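Local atomic coordinates of carbonic anhydrase (Sordaria macrospora, PDB entry 4O1J), a protein that probably catalyses the reversible hydration of carbon dioxide to hydrogencarbonate, using one zinc ion in each subunit. Residues C61-I66 and V74-N79; I80-S85 and Q164-A169; K105-C110 and R187-H192; E147-I152 and I160-L165. One frame throughout, in Å; residues are numbered along the deposited sequence.

Interaction 1: residues C61-I66 and V74-N79; sequences CPETTI and VFVHRN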
# COMPACT_ATOMS: atom_id res chain seq x y z
N CYS A 61 22.53 -10.42 1.34
CA CYS A 61 22.38 -10.08 -0.07
C CYS A 61 22.60 -8.60 -0.45
O CYS A 61 21.75 -8.03 -1.12
CB CYS A 61 20.98 -10.48 -0.54
SG CYS A 61 20.60 -12.24 -0.37
N PRO A 62 23.73 -7.99 -0.03
CA PRO A 62 23.95 -6.60 -0.47
C PRO A 62 24.42 -6.52 -1.92
O PRO A 62 25.55 -6.88 -2.23
CB PRO A 62 25.03 -6.10 0.48
CG PRO A 62 25.79 -7.33 0.85
CD PRO A 62 24.80 -8.46 0.87
N GLU A 63 23.55 -6.02 -2.79
CA GLU A 63 23.77 -6.04 -4.24
C GLU A 63 25.14 -5.50 -4.68
O GLU A 63 25.76 -6.07 -5.57
CB GLU A 63 22.65 -5.25 -4.95
CG GLU A 63 22.72 -3.74 -4.80
CD GLU A 63 22.73 -3.29 -3.36
OE1 GLU A 63 21.94 -3.84 -2.57
OE2 GLU A 63 23.56 -2.41 -3.02
N THR A 64 25.60 -4.42 -4.06
CA THR A 64 26.78 -3.73 -4.53
C THR A 64 28.04 -4.50 -4.17
O THR A 64 29.04 -4.43 -4.90
CB THR A 64 26.85 -2.31 -3.97
OG1 THR A 64 25.60 -1.64 -4.22
CG2 THR A 64 27.95 -1.52 -4.63
N THR A 65 28.00 -5.24 -3.07
CA THR A 65 29.14 -6.05 -2.66
C THR A 65 29.24 -7.33 -3.49
O THR A 65 30.31 -7.64 -4.03
CB THR A 65 29.06 -6.45 -1.16
OG1 THR A 65 29.08 -5.27 -0.35
CG2 THR A 65 30.25 -7.31 -0.78
N ILE A 66 28.13 -8.05 -3.60
CA ILE A 66 28.15 -9.36 -4.25
C ILE A 66 28.30 -9.25 -5.76
O ILE A 66 28.72 -10.21 -6.41
CB ILE A 66 26.86 -10.15 -3.93
CG1 ILE A 66 25.63 -9.43 -4.49
CG2 ILE A 66 26.73 -10.35 -2.43
CD1 ILE A 66 24.33 -10.16 -4.25
N VAL A 74 24.45 0.96 -9.00
CA VAL A 74 23.27 0.12 -8.78
C VAL A 74 22.19 0.82 -7.93
O VAL A 74 22.39 1.10 -6.75
CB VAL A 74 23.63 -1.21 -8.11
CG1 VAL A 74 22.39 -2.03 -7.88
CG2 VAL A 74 24.62 -1.99 -8.96
N PHE A 75 21.05 1.10 -8.57
CA PHE A 75 19.87 1.68 -7.92
C PHE A 75 19.02 0.56 -7.34
O PHE A 75 18.64 -0.34 -8.09
CB PHE A 75 19.09 2.49 -8.96
CG PHE A 75 18.12 3.48 -8.38
CD1 PHE A 75 18.57 4.63 -7.75
CD2 PHE A 75 16.76 3.28 -8.52
CE1 PHE A 75 17.67 5.56 -7.24
CE2 PHE A 75 15.85 4.20 -8.01
CZ PHE A 75 16.31 5.34 -7.37
N VAL A 76 18.71 0.55 -6.05
CA VAL A 76 18.11 -0.67 -5.50
C VAL A 76 16.85 -0.49 -4.65
O VAL A 76 16.70 0.48 -3.91
CB VAL A 76 19.17 -1.49 -4.67
CG1 VAL A 76 20.50 -0.78 -4.64
CG2 VAL A 76 18.70 -1.78 -3.24
N HIS A 77 15.95 -1.45 -4.79
CA HIS A 77 14.82 -1.64 -3.89
C HIS A 77 14.94 -3.02 -3.26
O HIS A 77 15.19 -4.02 -3.94
CB HIS A 77 13.49 -1.48 -4.63
CG HIS A 77 12.29 -1.82 -3.80
ND1 HIS A 77 11.92 -1.09 -2.69
CD2 HIS A 77 11.38 -2.81 -3.92
CE1 HIS A 77 10.83 -1.62 -2.16
NE2 HIS A 77 10.48 -2.66 -2.90
N ARG A 78 14.75 -3.07 -1.95
CA ARG A 78 14.81 -4.32 -1.22
C ARG A 78 13.66 -4.44 -0.24
O ARG A 78 13.37 -3.51 0.52
CB ARG A 78 16.14 -4.45 -0.46
CG ARG A 78 17.34 -4.79 -1.31
CD ARG A 78 18.21 -5.76 -0.55
NE ARG A 78 19.49 -5.20 -0.13
CZ ARG A 78 20.27 -5.74 0.80
NH1 ARG A 78 19.89 -6.84 1.44
NH2 ARG A 78 21.42 -5.17 1.11
N ASN A 79 13.00 -5.59 -0.28
CA ASN A 79 11.95 -5.87 0.69
C ASN A 79 11.98 -7.33 1.12
O ASN A 79 12.88 -8.08 0.74
CB ASN A 79 10.58 -5.52 0.11
CG ASN A 79 10.27 -6.29 -1.17
OD1 ASN A 79 10.22 -7.52 -1.18
ND2 ASN A 79 10.02 -5.55 -2.24
O HOH W 1 25.76 0.68 -6.31
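Glu63 and Arg78 meet where helix 63-66 packs on strand 74-79, but their opposite charges meet only loosely: OE1 of Glu63 is 3.7 Å from NE of Arg78, a long salt bridge, with the carboxylate and guanidinium planes turned 56° to each other. What lies closer to the arginine is backbone. The carbonyl oxygen O of Cys61 stands over the centre of one guanidinium face, 3.3 Å from CZ, and CA of Pro62, the N-cap residue of the helix, is 3.3 Å from NH2. Below its charged end Glu63 packs tightly on two valines. Its CG sits between the backbone N and the carbonyl carbon (chi1 73°), and a further bend at chi2 lays the chain across Val76 at about a right angle. CG is 3.5 Å from CG1 of Val74, and CD is 3.6 Å from CG1 of Val76. The Thr64 end is looser. There OG1 comes no nearer to Val74 than CB at 4.4 Å, and a water joins the segments instead, donating to OG1 of Thr64 (3.1 Å) and accepting from N of Val74 (3.0 Å). Helix and strand belong to the beta-alpha-beta unit of strands 51-56 and 74-79, close to the zinc site. Arg78 also donates through NH1 to the carbonyl of Cys56, a zinc ligand. Glu63 OE2 and Arg78 NH2 each form a salt bridge with the matching Arg78 or Glu63 of the second subunit. The buried charges are therefore shared across the subunit interface, which probably keeps both groups ionised.

Interaction 2: residues I80-S85 and Q164-A169; sequences IANIVS and QLNVEA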
# COMPACT_ATOMS: atom_id res chain seq x y z
N ILE A 80 11.01 -7.73 1.94
CA ILE A 80 10.94 -9.11 2.38
C ILE A 80 10.68 -10.06 1.22
O ILE A 80 9.67 -9.96 0.53
CB ILE A 80 9.85 -9.29 3.45
CG1 ILE A 80 10.21 -8.48 4.69
CG2 ILE A 80 9.70 -10.77 3.81
CD1 ILE A 80 11.58 -8.82 5.28
N ALA A 81 11.64 -10.96 0.98
CA ALA A 81 11.53 -12.03 -0.00
C ALA A 81 11.44 -11.51 -1.44
O ALA A 81 10.91 -12.21 -2.31
CB ALA A 81 10.32 -12.92 0.31
N ASN A 82 11.99 -10.32 -1.67
CA ASN A 82 12.01 -9.64 -2.98
C ASN A 82 10.73 -9.78 -3.79
O ASN A 82 10.76 -10.18 -4.95
CB ASN A 82 13.20 -10.13 -3.83
CG ASN A 82 13.31 -11.64 -3.90
OD1 ASN A 82 13.93 -12.28 -3.05
ND2 ASN A 82 12.72 -12.23 -4.94
N ILE A 83 9.61 -9.43 -3.17
CA ILE A 83 8.31 -9.61 -3.79
C ILE A 83 7.89 -8.38 -4.58
O ILE A 83 7.89 -7.27 -4.06
CB ILE A 83 7.25 -9.94 -2.73
CG1 ILE A 83 7.47 -11.36 -2.20
CG2 ILE A 83 5.84 -9.78 -3.31
CD1 ILE A 83 6.48 -11.78 -1.13
N VAL A 84 7.54 -8.59 -5.85
CA VAL A 84 7.04 -7.51 -6.68
C VAL A 84 5.53 -7.64 -6.85
O VAL A 84 5.04 -8.50 -7.59
CB VAL A 84 7.70 -7.49 -8.06
CG1 VAL A 84 7.23 -6.27 -8.86
CG2 VAL A 84 9.22 -7.50 -7.92
N SER A 85 4.80 -6.77 -6.16
CA SER A 85 3.35 -6.79 -6.18
C SER A 85 2.82 -5.69 -7.10
O SER A 85 3.34 -4.57 -7.10
CB SER A 85 2.80 -6.64 -4.76
OG SER A 85 1.39 -6.58 -4.76
N GLN A 164 12.68 -19.48 -6.26
CA GLN A 164 12.85 -19.33 -7.71
C GLN A 164 11.53 -19.10 -8.44
O GLN A 164 11.45 -18.30 -9.39
CB GLN A 164 13.55 -20.56 -8.29
CG GLN A 164 14.91 -20.84 -7.69
CD GLN A 164 15.52 -22.11 -8.23
OE1 GLN A 164 14.80 -23.05 -8.58
NE2 GLN A 164 16.84 -22.15 -8.30
N LEU A 165 10.49 -19.81 -8.00
CA LEU A 165 9.17 -19.63 -8.59
C LEU A 165 8.70 -18.22 -8.28
O LEU A 165 8.02 -17.58 -9.09
CB LEU A 165 8.17 -20.66 -8.05
CG LEU A 165 8.41 -22.13 -8.41
CD1 LEU A 165 7.46 -23.01 -7.61
CD2 LEU A 165 8.23 -22.35 -9.89
N ASN A 166 9.09 -17.73 -7.10
CA ASN A 166 8.77 -16.37 -6.71
C ASN A 166 9.45 -15.35 -7.63
O ASN A 166 8.83 -14.35 -8.03
CB ASN A 166 9.17 -16.13 -5.26
CG ASN A 166 8.82 -14.74 -4.79
OD1 ASN A 166 7.65 -14.35 -4.79
ND2 ASN A 166 9.83 -13.98 -4.38
N VAL A 167 10.70 -15.61 -7.98
CA VAL A 167 11.38 -14.74 -8.94
C VAL A 167 10.65 -14.74 -10.28
O VAL A 167 10.46 -13.69 -10.89
CB VAL A 167 12.84 -15.17 -9.18
CG1 VAL A 167 13.48 -14.32 -10.28
CG2 VAL A 167 13.63 -15.05 -7.90
N GLU A 168 10.25 -15.92 -10.73
CA GLU A 168 9.55 -16.03 -12.02
C GLU A 168 8.24 -15.22 -12.03
O GLU A 168 7.94 -14.49 -13.00
CB GLU A 168 9.29 -17.50 -12.34
CG GLU A 168 10.54 -18.24 -12.82
CD GLU A 168 10.38 -19.76 -12.85
OE1 GLU A 168 9.26 -20.24 -12.55
OE2 GLU A 168 11.37 -20.47 -13.15
N ALA A 169 7.49 -15.32 -10.94
CA ALA A 169 6.22 -14.61 -10.83
C ALA A 169 6.46 -13.10 -10.83
O ALA A 169 5.76 -12.32 -11.52
CB ALA A 169 5.47 -15.03 -9.58
O HOH W 2 12.34 -15.21 -4.28
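Loop 80-85 passes helix 155-176 with CA of Ile83 7.4 Å from CA of Asn166, and it turns there through two successive positive-phi residues, Ala81 and Asn82. Asn166 is the residue of the helix that reaches across. Its CG lies anti to the backbone N (chi1 -178°), which carries the amide toward the loop and places ND2 2.9 Å from the carbonyl O of Ala81. The amide of Asn82 slides past that of Asn166 in the opposite direction, their planes 51° apart. The two ND2 atoms are 3.4 Å from each other and, both being donors, cannot bond directly. A water settles this by accepting from both, at 3.1 Å from ND2 of Asn82 and 2.8 Å from ND2 of Asn166. The loop leads from strand 74-79 of the central sheet into helix 89-100 and skirts the zinc site of this beta-class carbonic anhydrase: the side chain of Asn82 is about 5 Å from the metal and packs on its ligand Cys56, while Ala81 touches Cys115, another ligand. Two apolar side chains flank the amides. Ile83 crosses Asn166 at about a right angle, its CG1 4.0 Å from OD1, and CG2 of Val167 lies 4.2 Å from ND2 of Asn82.

Interaction 3: residues K105-C110 and R187-H192; sequences KHIVLC and RGLEVH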
# COMPACT_ATOMS: atom_id res chain seq x y z
N LYS A 105 19.17 0.65 -17.76
CA LYS A 105 19.09 -0.19 -18.94
C LYS A 105 18.77 -1.64 -18.59
O LYS A 105 18.40 -2.42 -19.46
CB LYS A 105 20.40 -0.09 -19.72
CG LYS A 105 20.79 1.35 -20.03
CD LYS A 105 22.21 1.47 -20.53
CE LYS A 105 22.60 2.93 -20.64
NZ LYS A 105 24.04 3.08 -20.99
N HIS A 106 18.91 -1.97 -17.31
CA HIS A 106 18.67 -3.33 -16.82
C HIS A 106 17.88 -3.35 -15.53
O HIS A 106 18.13 -2.55 -14.63
CB HIS A 106 20.00 -4.05 -16.61
CG HIS A 106 20.81 -4.19 -17.85
ND1 HIS A 106 20.56 -5.16 -18.80
CD2 HIS A 106 21.85 -3.46 -18.33
CE1 HIS A 106 21.41 -5.04 -19.79
NE2 HIS A 106 22.21 -4.01 -19.53
N ILE A 107 16.93 -4.27 -15.43
CA ILE A 107 16.20 -4.52 -14.20
C ILE A 107 16.44 -5.95 -13.77
O ILE A 107 16.11 -6.89 -14.49
CB ILE A 107 14.67 -4.26 -14.35
CG1 ILE A 107 14.41 -2.78 -14.62
CG2 ILE A 107 13.91 -4.71 -13.11
CD1 ILE A 107 13.00 -2.46 -14.95
N VAL A 108 17.03 -6.11 -12.59
CA VAL A 108 17.43 -7.41 -12.08
C VAL A 108 16.59 -7.82 -10.87
O VAL A 108 16.73 -7.25 -9.79
CB VAL A 108 18.92 -7.42 -11.66
CG1 VAL A 108 19.32 -8.79 -11.16
CG2 VAL A 108 19.80 -6.97 -12.81
N LEU A 109 15.71 -8.79 -11.06
CA LEU A 109 14.96 -9.32 -9.93
C LEU A 109 15.74 -10.50 -9.39
O LEU A 109 15.86 -11.53 -10.05
CB LEU A 109 13.54 -9.73 -10.33
CG LEU A 109 12.74 -10.31 -9.16
CD1 LEU A 109 12.63 -9.31 -8.02
CD2 LEU A 109 11.37 -10.74 -9.63
N CYS A 110 16.26 -10.34 -8.18
CA CYS A 110 17.14 -11.36 -7.63
C CYS A 110 16.53 -12.08 -6.45
O CYS A 110 16.31 -11.48 -5.40
CB CYS A 110 18.47 -10.75 -7.21
SG CYS A 110 19.63 -11.96 -6.52
N ARG A 187 13.14 1.80 -25.79
CA ARG A 187 14.55 1.97 -25.38
C ARG A 187 15.32 0.66 -25.33
O ARG A 187 16.53 0.66 -25.15
CB ARG A 187 14.66 2.60 -24.00
CG ARG A 187 14.42 4.08 -23.89
CD ARG A 187 14.46 4.44 -22.42
NE ARG A 187 15.31 3.49 -21.71
CZ ARG A 187 15.29 3.29 -20.40
NH1 ARG A 187 14.45 3.98 -19.63
NH2 ARG A 187 16.11 2.41 -19.85
N GLY A 188 14.61 -0.46 -25.44
CA GLY A 188 15.25 -1.75 -25.32
C GLY A 188 15.68 -2.00 -23.89
O GLY A 188 16.76 -2.55 -23.64
N LEU A 189 14.83 -1.60 -22.95
CA LEU A 189 15.07 -1.91 -21.55
C LEU A 189 15.08 -3.42 -21.39
O LEU A 189 14.28 -4.13 -22.00
CB LEU A 189 14.00 -1.26 -20.66
CG LEU A 189 13.99 -1.66 -19.18
CD1 LEU A 189 15.33 -1.34 -18.54
CD2 LEU A 189 12.88 -0.94 -18.45
N GLU A 190 16.02 -3.92 -20.60
CA GLU A 190 16.10 -5.36 -20.40
C GLU A 190 15.72 -5.76 -18.98
O GLU A 190 15.96 -5.01 -18.04
CB GLU A 190 17.50 -5.87 -20.74
CG GLU A 190 17.84 -5.72 -22.21
CD GLU A 190 19.10 -6.47 -22.60
OE1 GLU A 190 19.15 -7.70 -22.37
OE2 GLU A 190 20.03 -5.83 -23.14
N VAL A 191 15.10 -6.92 -18.85
CA VAL A 191 14.68 -7.42 -17.55
C VAL A 191 15.18 -8.85 -17.36
O VAL A 191 15.04 -9.69 -18.25
CB VAL A 191 13.15 -7.37 -17.39
CG1 VAL A 191 12.74 -7.81 -15.98
CG2 VAL A 191 12.63 -5.96 -17.69
N HIS A 192 15.77 -9.12 -16.21
CA HIS A 192 16.43 -10.40 -15.94
C HIS A 192 15.99 -10.97 -14.59
O HIS A 192 15.92 -10.25 -13.58
CB HIS A 192 17.95 -10.23 -15.96
CG HIS A 192 18.43 -9.30 -17.04
ND1 HIS A 192 18.66 -9.72 -18.33
CD2 HIS A 192 18.71 -7.97 -17.01
CE1 HIS A 192 19.06 -8.69 -19.06
NE2 HIS A 192 19.10 -7.62 -18.28
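His106 and His192 join rim to rim on one face of a parallel strand pair, 106-112 beside 190-197, within the mixed, mainly parallel sheet of the beta-class carbonic anhydrase fold. Neither ring covers the other: the centroids are 5.1 Å apart and the planes 33° to each other. ND1 of His106 and NE2 of His192 meet at the edges in a 2.9 Å hydrogen bond, bent to 154°, in which either could be the donor. In both histidines CG is anti to the carbonyl carbon, and the rings converge although their residues are not paired in register. Glu190, the true neighbour of His106, runs alongside it in the same direction, with CB 3.7 Å from ND1, and its OE2 accepts from the backbone N of Glu15 of the second subunit. Phe18 of that subunit stacks on the His192 ring. A leucine at His106 would remove ND1 and is likely to leave NE2 of His192 without this mate and its ring freer to turn. On the other face Ile107 and Leu189 cross obliquely, CD1 to CD2 at 3.8 Å, with helix 178-187 over them, and Val191 packs on helices 155-176 and 178-187. The backbones bond in parallel register: N of Ile107 donates to O of Glu190, and O of Ile107 accepts from N of His192. The bond from N of Leu109 to O of His192 measures 2.9 Å and lies nearly along the C=O axis.

Interaction 4: residues E147-I152 and I160-L165; sequences EELDAI and IRIAQL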
# COMPACT_ATOMS: atom_id res chain seq x y z
N GLU A 147 2.05 -29.47 -5.67
CA GLU A 147 2.49 -30.81 -6.07
C GLU A 147 4.00 -30.89 -6.21
O GLU A 147 4.63 -31.80 -5.67
CB GLU A 147 1.84 -31.24 -7.38
CG GLU A 147 0.35 -31.47 -7.30
CD GLU A 147 -0.22 -32.05 -8.59
OE1 GLU A 147 0.26 -33.12 -9.02
OE2 GLU A 147 -1.14 -31.42 -9.17
N GLU A 148 4.58 -29.94 -6.94
CA GLU A 148 6.02 -29.92 -7.18
C GLU A 148 6.78 -29.65 -5.90
O GLU A 148 7.79 -30.30 -5.61
CB GLU A 148 6.39 -28.86 -8.22
CG GLU A 148 7.89 -28.59 -8.26
CD GLU A 148 8.26 -27.51 -9.25
OE1 GLU A 148 9.47 -27.34 -9.52
OE2 GLU A 148 7.34 -26.83 -9.76
N LEU A 149 6.30 -28.68 -5.13
CA LEU A 149 6.98 -28.29 -3.91
C LEU A 149 6.96 -29.40 -2.87
O LEU A 149 7.96 -29.67 -2.21
CB LEU A 149 6.37 -27.02 -3.34
CG LEU A 149 6.56 -25.74 -4.17
CD1 LEU A 149 5.82 -24.58 -3.53
CD2 LEU A 149 8.04 -25.39 -4.33
N ASP A 150 5.81 -30.06 -2.72
CA ASP A 150 5.68 -31.11 -1.71
C ASP A 150 6.50 -32.36 -2.04
O ASP A 150 6.92 -33.09 -1.13
CB ASP A 150 4.21 -31.49 -1.52
CG ASP A 150 3.39 -30.39 -0.86
OD1 ASP A 150 2.15 -30.45 -0.91
OD2 ASP A 150 4.00 -29.45 -0.31
N ALA A 151 6.76 -32.60 -3.32
CA ALA A 151 7.47 -33.81 -3.73
C ALA A 151 8.97 -33.71 -3.44
O ALA A 151 9.68 -34.71 -3.45
CB ALA A 151 7.24 -34.07 -5.21
N ILE A 152 9.44 -32.50 -3.14
CA ILE A 152 10.85 -32.30 -2.87
C ILE A 152 11.16 -32.76 -1.45
O ILE A 152 10.61 -32.24 -0.49
CB ILE A 152 11.25 -30.82 -3.04
CG1 ILE A 152 10.93 -30.32 -4.45
CG2 ILE A 152 12.71 -30.61 -2.69
CD1 ILE A 152 10.96 -28.81 -4.57
N ILE A 160 14.49 -23.22 -1.75
CA ILE A 160 15.14 -22.68 -2.94
C ILE A 160 14.15 -22.66 -4.11
O ILE A 160 14.03 -21.66 -4.82
CB ILE A 160 16.40 -23.51 -3.33
CG1 ILE A 160 17.54 -23.27 -2.34
CG2 ILE A 160 16.88 -23.14 -4.73
CD1 ILE A 160 18.74 -24.15 -2.58
N ARG A 161 13.42 -23.76 -4.27
CA ARG A 161 12.49 -23.86 -5.39
C ARG A 161 11.38 -22.82 -5.31
O ARG A 161 11.11 -22.11 -6.28
CB ARG A 161 11.90 -25.26 -5.47
CG ARG A 161 11.06 -25.46 -6.71
CD ARG A 161 11.89 -25.14 -7.94
NE ARG A 161 11.09 -25.11 -9.16
CZ ARG A 161 11.43 -24.46 -10.26
NH1 ARG A 161 12.56 -23.76 -10.30
NH2 ARG A 161 10.63 -24.48 -11.33
N ILE A 162 10.75 -22.71 -4.14
CA ILE A 162 9.68 -21.73 -4.00
C ILE A 162 10.23 -20.31 -4.18
O ILE A 162 9.55 -19.45 -4.73
CB ILE A 162 8.93 -21.88 -2.63
CG1 ILE A 162 7.69 -20.99 -2.58
CG2 ILE A 162 9.80 -21.49 -1.48
CD1 ILE A 162 6.70 -21.25 -3.67
N ALA A 163 11.50 -20.09 -3.80
CA ALA A 163 12.10 -18.77 -4.00
C ALA A 163 12.32 -18.45 -5.49
O ALA A 163 12.13 -17.30 -5.94
CB ALA A 163 13.40 -18.67 -3.24
N GLN A 164 12.68 -19.48 -6.26
CA GLN A 164 12.85 -19.33 -7.71
C GLN A 164 11.53 -19.10 -8.44
O GLN A 164 11.45 -18.30 -9.39
CB GLN A 164 13.55 -20.56 -8.29
CG GLN A 164 14.91 -20.84 -7.69
CD GLN A 164 15.52 -22.11 -8.23
OE1 GLN A 164 14.80 -23.05 -8.58
NE2 GLN A 164 16.84 -22.15 -8.30
N LEU A 165 10.49 -19.81 -8.00
CA LEU A 165 9.17 -19.63 -8.59
C LEU A 165 8.70 -18.22 -8.28
O LEU A 165 8.02 -17.58 -9.09
CB LEU A 165 8.17 -20.66 -8.05
CG LEU A 165 8.41 -22.13 -8.41
CD1 LEU A 165 7.46 -23.01 -7.61
CD2 LEU A 165 8.23 -22.35 -9.89
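Glu148 and Arg161 make a salt bridge between helices 146-151 and 155-176. CG of Glu148 is anti to the backbone N (chi1 167°) and the chain beyond is extended, which brings OE1 within 2.8 Å of NE of Arg161 in a contact that is also a hydrogen bond. The bond is not ideally directed: NE approaches from above the carboxylate plane, and OE1 is itself tilted 24° from the guanidinium plane. Arg161 has a second grip within its own helix, where NH1 donates to OE1 of Gln164, 2.9 Å away and in the guanidinium plane. Two bonds on different nitrogens thus fix the rotation of the group, while CG of Leu165 lies 4.0 Å above one face, offset toward its rim. A methionine in place of Arg161 would probably leave the Glu148 carboxylate without its ionic mate and Gln164 OE1 without this donor. The apolar contacts centre on Leu149. Its CD1 touches CD1 of Ile162 at 3.4 Å, the side chains crossing at about a right angle, and its CD2 is 3.8 Å from CG of Arg161, whose aliphatic part also receives CD1 of Ile152 on CB at 3.8 Å. Leu149 and Ile162 both go on to pack against helices 116-122 and 136-144. With axes 10.4 Å apart and running at 156°, the two segments form an antiparallel helical hairpin closed by a short connection, in a partly exposed helical cluster where helix 155-176 also touches Phe195 of strand 190-197.

Overall arrangement
Interactions 1, 2 and 3 are buried, whereas interaction 4 is only partly so and lies farthest out, its centre about 25 Å from those of interactions 1 and 3. Interactions 1 and 3 both reach the central sheet and the second subunit, but one relies on side-chain charges and valines, the other on regular backbone bonds. Interaction 2 continues directly from strand 74-79 and touches interaction 3, where Leu109 packs on Asn82, Val84 and Val167. It is small, polar and water-bridged, and lies beside the zinc site. Interactions 2 and 4 share Gln164 and Leu165 on helix 155-176, which thus meets the metal-site loop and, a turn earlier, the outlying helix.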